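Local structure of vacuolar protein sorting-associated protein 54 (Mus musculus, 3N1E) at residues D33-F36 / D37-S41; K94-H98 / L99-N103. The protein is a subunit of the GARP complex, which probably acts in retrograde transport from endosomes to the trans-Golgi network; this chain is the C-terminal domain of the protein. All blocks are in the same frame, centred on the assembly; numbering follows the deposited sequence.

How the contacts relate
Neither contact closes a long loop, since each joins neighbouring turns of one continuous run of chain. From the N terminus, contact 1 comes first, within the last turns of helix 17-40. Contact 2 follows after helix 52-68 and most of helix 74-98, where that helix gives way to the loop leading to helix 107-124. The two are in series, neither nested nor crossed, with centres about 15 Å apart. They nevertheless meet in space: Leu40 O lies 3.1 Å from Gln95 CG, a packing contact. The C-terminal regions of helices 17-40 and 74-98 are therefore side by side in this all-helical domain.

Contact 1 (D33-F36 / D37-S41); sequences DSLF and DKLLS
Leu35 packs its CD1 branch against CD1 of Leu39, one helical turn further on, with 3.6 Å between the two methyls. This is an i to i+4 contact within the final turns of helix 17-40, part of an all-helical domain, and four successive backbone bonds of the same spacing document the helix. The amides of Asp37, Lys38, Leu39 and Leu40 donate to the carbonyls of Asp33, Ser34, Leu35 and Phe36; the shortest, Leu40 N to Phe36 O, measures 2.8 Å.

The two leucines use different torsions. In Leu35, CG stands opposite the backbone N (chi1 178°), which brings CG back level with CA and sends CD1 forward along the helix, toward Leu39. In Leu39, CG is instead opposite the carbonyl carbon (chi1 -66°), leaning back until it lies 3.4 Å from Leu35 O. The two side chains meet at a slant, and the Leu39 CD1 methyl also lies near Leu35 CG.

Leu40 repeats this backward lean on a more buried side: its CD1 is 4.2 Å from Phe36 CB. There the Phe36 side chain is covered by Ile57 and Met61 of helix 52-68 and by Ile84 and Ser87 of helix 74-98, while Leu40 touches Cys53 and His91. These neighbours place the contact against two other helices of the domain. Asp33 OD1 accepts hydrogen bonds from Ser87 and His91, which ties the polar side of this turn to helix 74-98 as well.

On the solvent-exposed flank, Ser34 O accepts Lys38 N and also one hydrogen of a water. That water spans the turn: it gives its other hydrogen to the Asp37 carboxylate, 2.9 Å from OD2 and 2.8 Å from Ser34 O.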
ATOM      1  N   ASP A  33       6.036   2.764   5.457  1.00 11.96           N
ATOM      2  CA  ASP A  33       5.383   3.543   6.516  1.00 11.77           C
ATOM      3  C   ASP A  33       6.136   4.852   6.813  1.00 15.17           C
ATOM      4  O   ASP A  33       5.514   5.911   6.956  1.00 10.68           O
ATOM      5  CB  ASP A  33       5.218   2.697   7.779  1.00 12.34           C
ATOM      6  CG  ASP A  33       4.604   3.473   8.910  1.00 19.01           C
ATOM      7  OD1 ASP A  33       3.376   3.705   8.835  1.00 13.53           O
ATOM      8  OD2 ASP A  33       5.358   3.867   9.837  1.00 16.41           O
ATOM      9  N   SER A  34       7.477   4.786   6.868  1.00 11.14           N
ATOM     10  CA  SER A  34       8.271   5.981   7.115  0.50 12.27           C
ATOM     11  C   SER A  34       8.191   6.982   5.959  1.00  9.52           C
ATOM     12  O   SER A  34       8.083   8.193   6.184  1.00 12.70           O
ATOM     13  CB  SER A  34       9.714   5.597   7.463  0.50 14.21           C
ATOM     14  OG  SER A  34       9.737   4.828   8.648  0.50 10.89           O
ATOM     15  N   LEU A  35       8.190   6.486   4.719  1.00 12.09           N
ATOM     16  CA  LEU A  35       7.966   7.335   3.541  1.00 12.33           C
ATOM     17  C   LEU A  35       6.616   8.045   3.584  1.00 11.89           C
ATOM     18  O   LEU A  35       6.538   9.269   3.349  1.00 12.29           O
ATOM     19  CB  LEU A  35       8.075   6.484   2.258  1.00 10.20           C
ATOM     20  CG  LEU A  35       7.814   7.284   0.973  1.00 11.61           C
ATOM     21  CD1 LEU A  35       8.989   8.242   0.641  1.00 20.39           C
ATOM     22  CD2 LEU A  35       7.508   6.319  -0.170  1.00 15.37           C
ATOM     23  N   PHE A  36       5.560   7.291   3.876  1.00 10.32           N
ATOM     24  CA  PHE A  36       4.215   7.870   3.982  1.00 13.06           C
ATOM     25  C   PHE A  36       4.131   8.924   5.077  1.00 12.09           C
ATOM     26  O   PHE A  36       3.493   9.949   4.884  1.00 12.18           O
ATOM     27  CB  PHE A  36       3.149   6.797   4.201  1.00 11.05           C
ATOM     28  CG  PHE A  36       3.085   5.757   3.107  1.00 12.16           C
ATOM     29  CD1 PHE A  36       3.554   6.025   1.821  1.00  9.04           C
ATOM     30  CD2 PHE A  36       2.507   4.511   3.371  1.00 14.72           C
ATOM     31  CE1 PHE A  36       3.482   5.035   0.776  1.00 10.99           C
ATOM     32  CE2 PHE A  36       2.408   3.530   2.363  1.00 12.31           C
ATOM     33  CZ  PHE A  36       2.884   3.797   1.061  1.00 12.06           C
ATOM     34  N   ASP A  37       4.755   8.666   6.231  1.00 10.18           N
ATOM     35  CA  ASP A  37       4.734   9.642   7.315  1.00 10.95           C
ATOM     36  C   ASP A  37       5.437  10.911   6.846  1.00 13.14           C
ATOM     37  O   ASP A  37       4.919  12.003   7.025  1.00 15.29           O
ATOM     38  CB  ASP A  37       5.396   9.100   8.594  1.00 12.19           C
ATOM     39  CG  ASP A  37       5.604  10.209   9.659  1.00 23.70           C
ATOM     40  OD1 ASP A  37       4.598  10.801  10.094  1.00 19.82           O
ATOM     41  OD2 ASP A  37       6.763  10.510  10.031  1.00 28.56           O
ATOM     42  N   LYS A  38       6.597  10.763   6.210  1.00 11.46           N
ATOM     43  CA  LYS A  38       7.375  11.925   5.770  1.00 14.74           C
ATOM     44  C   LYS A  38       6.598  12.753   4.767  1.00 16.84           C
ATOM     45  O   LYS A  38       6.482  13.974   4.918  1.00 15.93           O
ATOM     46  CB  LYS A  38       8.693  11.469   5.148  1.00 17.90           C
ATOM     47  CG  LYS A  38       9.566  12.611   4.728  1.00 26.97           C
ATOM     48  CD  LYS A  38      10.788  12.097   3.990  1.00 38.57           C
ATOM     49  CE  LYS A  38      11.128  13.000   2.813  1.00 40.43           C
ATOM     50  NZ  LYS A  38      11.206  14.428   3.208  1.00 53.77           N
ATOM     51  N   LEU A  39       6.026  12.075   3.771  1.00 15.05           N
ATOM     52  CA  LEU A  39       5.332  12.775   2.685  1.00 19.87           C
ATOM     53  C   LEU A  39       3.978  13.343   3.104  1.00 14.50           C
ATOM     54  O   LEU A  39       3.690  14.517   2.828  1.00 14.65           O
ATOM     55  CB  LEU A  39       5.209  11.880   1.449  1.00 14.32           C
ATOM     56  CG  LEU A  39       6.518  11.495   0.740  1.00 16.30           C
ATOM     57  CD1 LEU A  39       6.263  10.451  -0.343  1.00 17.75           C
ATOM     58  CD2 LEU A  39       7.205  12.756   0.167  1.00 24.95           C
ATOM     59  N   LEU A  40       3.160  12.528   3.770  1.00 11.22           N
ATOM     60  CA  LEU A  40       1.793  12.937   4.102  1.00  9.52           C
ATOM     61  C   LEU A  40       1.722  13.986   5.218  1.00 13.70           C
ATOM     62  O   LEU A  40       0.747  14.717   5.288  1.00 13.25           O
ATOM     63  CB  LEU A  40       0.918  11.723   4.407  1.00 13.56           C
ATOM     64  CG  LEU A  40       0.626  10.944   3.122  1.00  8.68           C
ATOM     65  CD1 LEU A  40       0.078   9.548   3.426  1.00  9.65           C
ATOM     66  CD2 LEU A  40      -0.374  11.731   2.235  1.00 11.88           C
ATOM     67  N   SER A  41       2.761  14.068   6.052  1.00 17.35           N
ATOM     68  CA  SER A  41       2.841  15.088   7.109  0.50 16.34           C
ATOM     69  C   SER A  41       2.947  16.485   6.516  1.00 15.19           C
ATOM     70  O   SER A  41       2.680  17.474   7.208  1.00 21.80           O
ATOM     71  CB  SER A  41       4.050  14.842   8.026  0.50 17.44           C
ATOM     72  OG  SER A  41       3.896  13.658   8.781  0.50 13.22           O
TER
HETATM   73  O   HOH W   1       8.990   9.266   8.643  1.00 23.85           O

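Contact 2 (K94-H98 / L99-N103); sequences KQLSH and LNVIN
The carboxamide of Gln95 carries Leu99 over one of its faces: Leu99 CG and CD2 both stand 3.9 Å from Gln95 NE2, largely above the amide plane. On the other side of that plane, Ser41 O approaches NE2 at a slant, a packing contact, while NE2 itself donates a hydrogen bond to Tyr43 O. The bend in the Gln95 chain (chi2 70°) also sets CG beside Leu99 CD1, so that the leucine covers both the aliphatic and the amide parts. Leu99 N lies obliquely to the His98 ring.

The backbone here ends the helix in a Schellman motif. Leu99 N still makes the regular helical bond to Gln95 O, but Asn100 then adopts a positive phi of 55° and the pattern changes. Val101 N reaches back to Leu96 O at 3.0 Å, nearly straight, with 167° at the hydrogen. Asn100 N bonds to Ser97 O at 3.1 Å from well above the carbonyl plane.

The reversal brings Val101 back over the last turn, where its CB is 4.1 Å from Leu96 CD2. This is the apolar contact that often accompanies the motif, linking the residue just past the left-handed position to one in the closing turn.

Both Leu96 and Val101 then lean on Val112 of helix 107-124, and Val101 also touches Gln108 and Trp140. The cap thus turns the chain out of helix 74-98 while holding the start of the loop against the next helix, with Leu99 and Gln95 on another side meeting Glu44 in the loop after helix 17-40.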
ATOM      1  N   LYS A  94      -4.597  10.839   9.363  1.00 10.39           N
ATOM      2  CA  LYS A  94      -4.008  11.762  10.345  0.50  9.55           C
ATOM      3  C   LYS A  94      -3.904  13.179   9.763  1.00 12.80           C
ATOM      4  O   LYS A  94      -4.234  14.179  10.427  1.00 12.87           O
ATOM      5  CB  LYS A  94      -2.628  11.244  10.779  0.50 12.08           C
ATOM      6  CG  LYS A  94      -1.942  12.022  11.872  0.50 17.57           C
ATOM      7  CD  LYS A  94      -0.956  11.119  12.617  0.50 19.42           C
ATOM      8  CE  LYS A  94      -1.733  10.108  13.455  0.50 25.64           C
ATOM      9  NZ  LYS A  94      -0.908   8.976  14.003  0.50 39.41           N
ATOM     10  N   GLN A  95      -3.441  13.267   8.525  1.00 11.71           N
ATOM     11  CA  GLN A  95      -3.233  14.570   7.909  1.00 10.52           C
ATOM     12  C   GLN A  95      -4.556  15.247   7.584  1.00 13.56           C
ATOM     13  O   GLN A  95      -4.692  16.462   7.753  1.00 12.16           O
ATOM     14  CB  GLN A  95      -2.316  14.465   6.677  1.00  9.10           C
ATOM     15  CG  GLN A  95      -2.028  15.833   6.005  1.00 11.34           C
ATOM     16  CD  GLN A  95      -1.117  16.768   6.844  1.00 16.93           C
ATOM     17  OE1 GLN A  95      -0.844  16.514   8.032  1.00 18.00           O
ATOM     18  NE2 GLN A  95      -0.636  17.848   6.213  1.00 17.28           N
ATOM     19  N   LEU A  96      -5.545  14.476   7.140  1.00  8.93           N
ATOM     20  CA  LEU A  96      -6.827  15.079   6.810  1.00  7.64           C
ATOM     21  C   LEU A  96      -7.430  15.658   8.083  1.00 11.24           C
ATOM     22  O   LEU A  96      -8.027  16.743   8.058  1.00 12.43           O
ATOM     23  CB  LEU A  96      -7.787  14.072   6.179  1.00 12.37           C
ATOM     24  CG  LEU A  96      -7.351  13.591   4.798  1.00 10.27           C
ATOM     25  CD1 LEU A  96      -8.262  12.475   4.360  1.00  9.92           C
ATOM     26  CD2 LEU A  96      -7.339  14.710   3.753  1.00  9.04           C
ATOM     27  N   SER A  97      -7.223  14.959   9.191  1.00  9.54           N
ATOM     28  CA  SER A  97      -7.760  15.416  10.466  0.50 14.20           C
ATOM     29  C   SER A  97      -7.055  16.687  10.898  1.00 14.74           C
ATOM     30  O   SER A  97      -7.705  17.638  11.367  1.00 14.99           O
ATOM     31  CB  SER A  97      -7.608  14.328  11.519  0.50 14.15           C
ATOM     32  OG  SER A  97      -8.580  13.325  11.298  0.50 17.88           O
ATOM     33  N   HIS A  98      -5.739  16.689  10.739  1.00 13.06           N
ATOM     34  CA  HIS A  98      -4.907  17.852  11.064  1.00 14.44           C
ATOM     35  C   HIS A  98      -5.340  19.084  10.270  1.00 21.30           C
ATOM     36  O   HIS A  98      -5.475  20.185  10.831  1.00 17.16           O
ATOM     37  CB  HIS A  98      -3.427  17.531  10.870  1.00 17.24           C
ATOM     38  CG  HIS A  98      -2.534  18.727  10.983  1.00 21.95           C
ATOM     39  ND1 HIS A  98      -2.231  19.310  12.195  1.00 25.57           N
ATOM     40  CD2 HIS A  98      -1.882  19.449  10.040  1.00 22.74           C
ATOM     41  CE1 HIS A  98      -1.434  20.345  11.993  1.00 29.88           C
ATOM     42  NE2 HIS A  98      -1.212  20.456  10.695  1.00 28.83           N
ATOM     43  N   LEU A  99      -5.613  18.883   8.976  1.00 12.25           N
ATOM     44  CA  LEU A  99      -6.020  19.953   8.071  1.00 14.47           C
ATOM     45  C   LEU A  99      -7.502  20.294   8.173  1.00 15.86           C
ATOM     46  O   LEU A  99      -7.949  21.232   7.516  1.00 15.24           O
ATOM     47  CB  LEU A  99      -5.681  19.557   6.624  1.00 10.03           C
ATOM     48  CG  LEU A  99      -4.244  19.340   6.165  1.00 14.54           C
ATOM     49  CD1 LEU A  99      -4.222  18.725   4.761  1.00 17.33           C
ATOM     50  CD2 LEU A  99      -3.408  20.608   6.207  1.00 19.53           C
ATOM     51  N   ASN A 100      -8.265  19.559   8.993  1.00 12.96           N
ATOM     52  CA  ASN A 100      -9.718  19.744   9.127  1.00 13.01           C
ATOM     53  C   ASN A 100     -10.473  19.653   7.801  1.00 13.99           C
ATOM     54  O   ASN A 100     -11.405  20.438   7.500  1.00 14.68           O
ATOM     55  CB  ASN A 100     -10.063  21.066   9.841  1.00 13.94           C
ATOM     56  CG  ASN A 100      -9.685  21.046  11.297  1.00 17.11           C
ATOM     57  OD1 ASN A 100      -8.911  21.881  11.752  1.00 22.52           O
ATOM     58  ND2 ASN A 100     -10.236  20.109  12.037  1.00 19.73           N
ATOM     59  N   VAL A 101     -10.079  18.662   7.014  1.00 13.18           N
ATOM     60  CA  VAL A 101     -10.771  18.375   5.760  1.00 10.76           C
ATOM     61  C   VAL A 101     -11.812  17.333   6.085  1.00 16.39           C
ATOM     62  O   VAL A 101     -11.493  16.275   6.673  1.00 21.01           O
ATOM     63  CB  VAL A 101      -9.807  17.816   4.671  1.00 14.29           C
ATOM     64  CG1 VAL A 101     -10.584  17.505   3.340  1.00 10.94           C
ATOM     65  CG2 VAL A 101      -8.713  18.790   4.398  1.00 17.64           C
ATOM     66  N   ILE A 102     -13.046  17.612   5.696  1.00 13.00           N
ATOM     67  CA  ILE A 102     -14.121  16.690   5.997  1.00 17.97           C
ATOM     68  C   ILE A 102     -14.853  16.234   4.735  1.00 14.67           C
ATOM     69  O   ILE A 102     -14.756  16.865   3.668  1.00 14.00           O
ATOM     70  CB  ILE A 102     -15.102  17.282   7.039  1.00 23.20           C
ATOM     71  CG1 ILE A 102     -15.869  18.464   6.447  1.00 21.56           C
ATOM     72  CG2 ILE A 102     -14.343  17.667   8.334  1.00 28.40           C
ATOM     73  CD1 ILE A 102     -17.236  18.668   7.103  1.00 34.75           C
ATOM     74  N   ASN A 103     -15.583  15.127   4.875  1.00 16.35           N
ATOM     75  CA  ASN A 103     -16.262  14.491   3.756  1.00 13.05           C
ATOM     76  C   ASN A 103     -17.638  15.091   3.481  1.00 15.52           C
ATOM     77  O   ASN A 103     -18.652  14.396   3.602  1.00 20.11           O
ATOM     78  CB  ASN A 103     -16.344  12.981   4.055  1.00 14.59           C
ATOM     79  CG  ASN A 103     -16.675  12.151   2.843  1.00 25.60           C
ATOM     80  OD1 ASN A 103     -17.275  11.074   2.975  1.00 39.77           O
ATOM     81  ND2 ASN A 103     -16.238  12.586   1.667  1.00 19.90           N
TER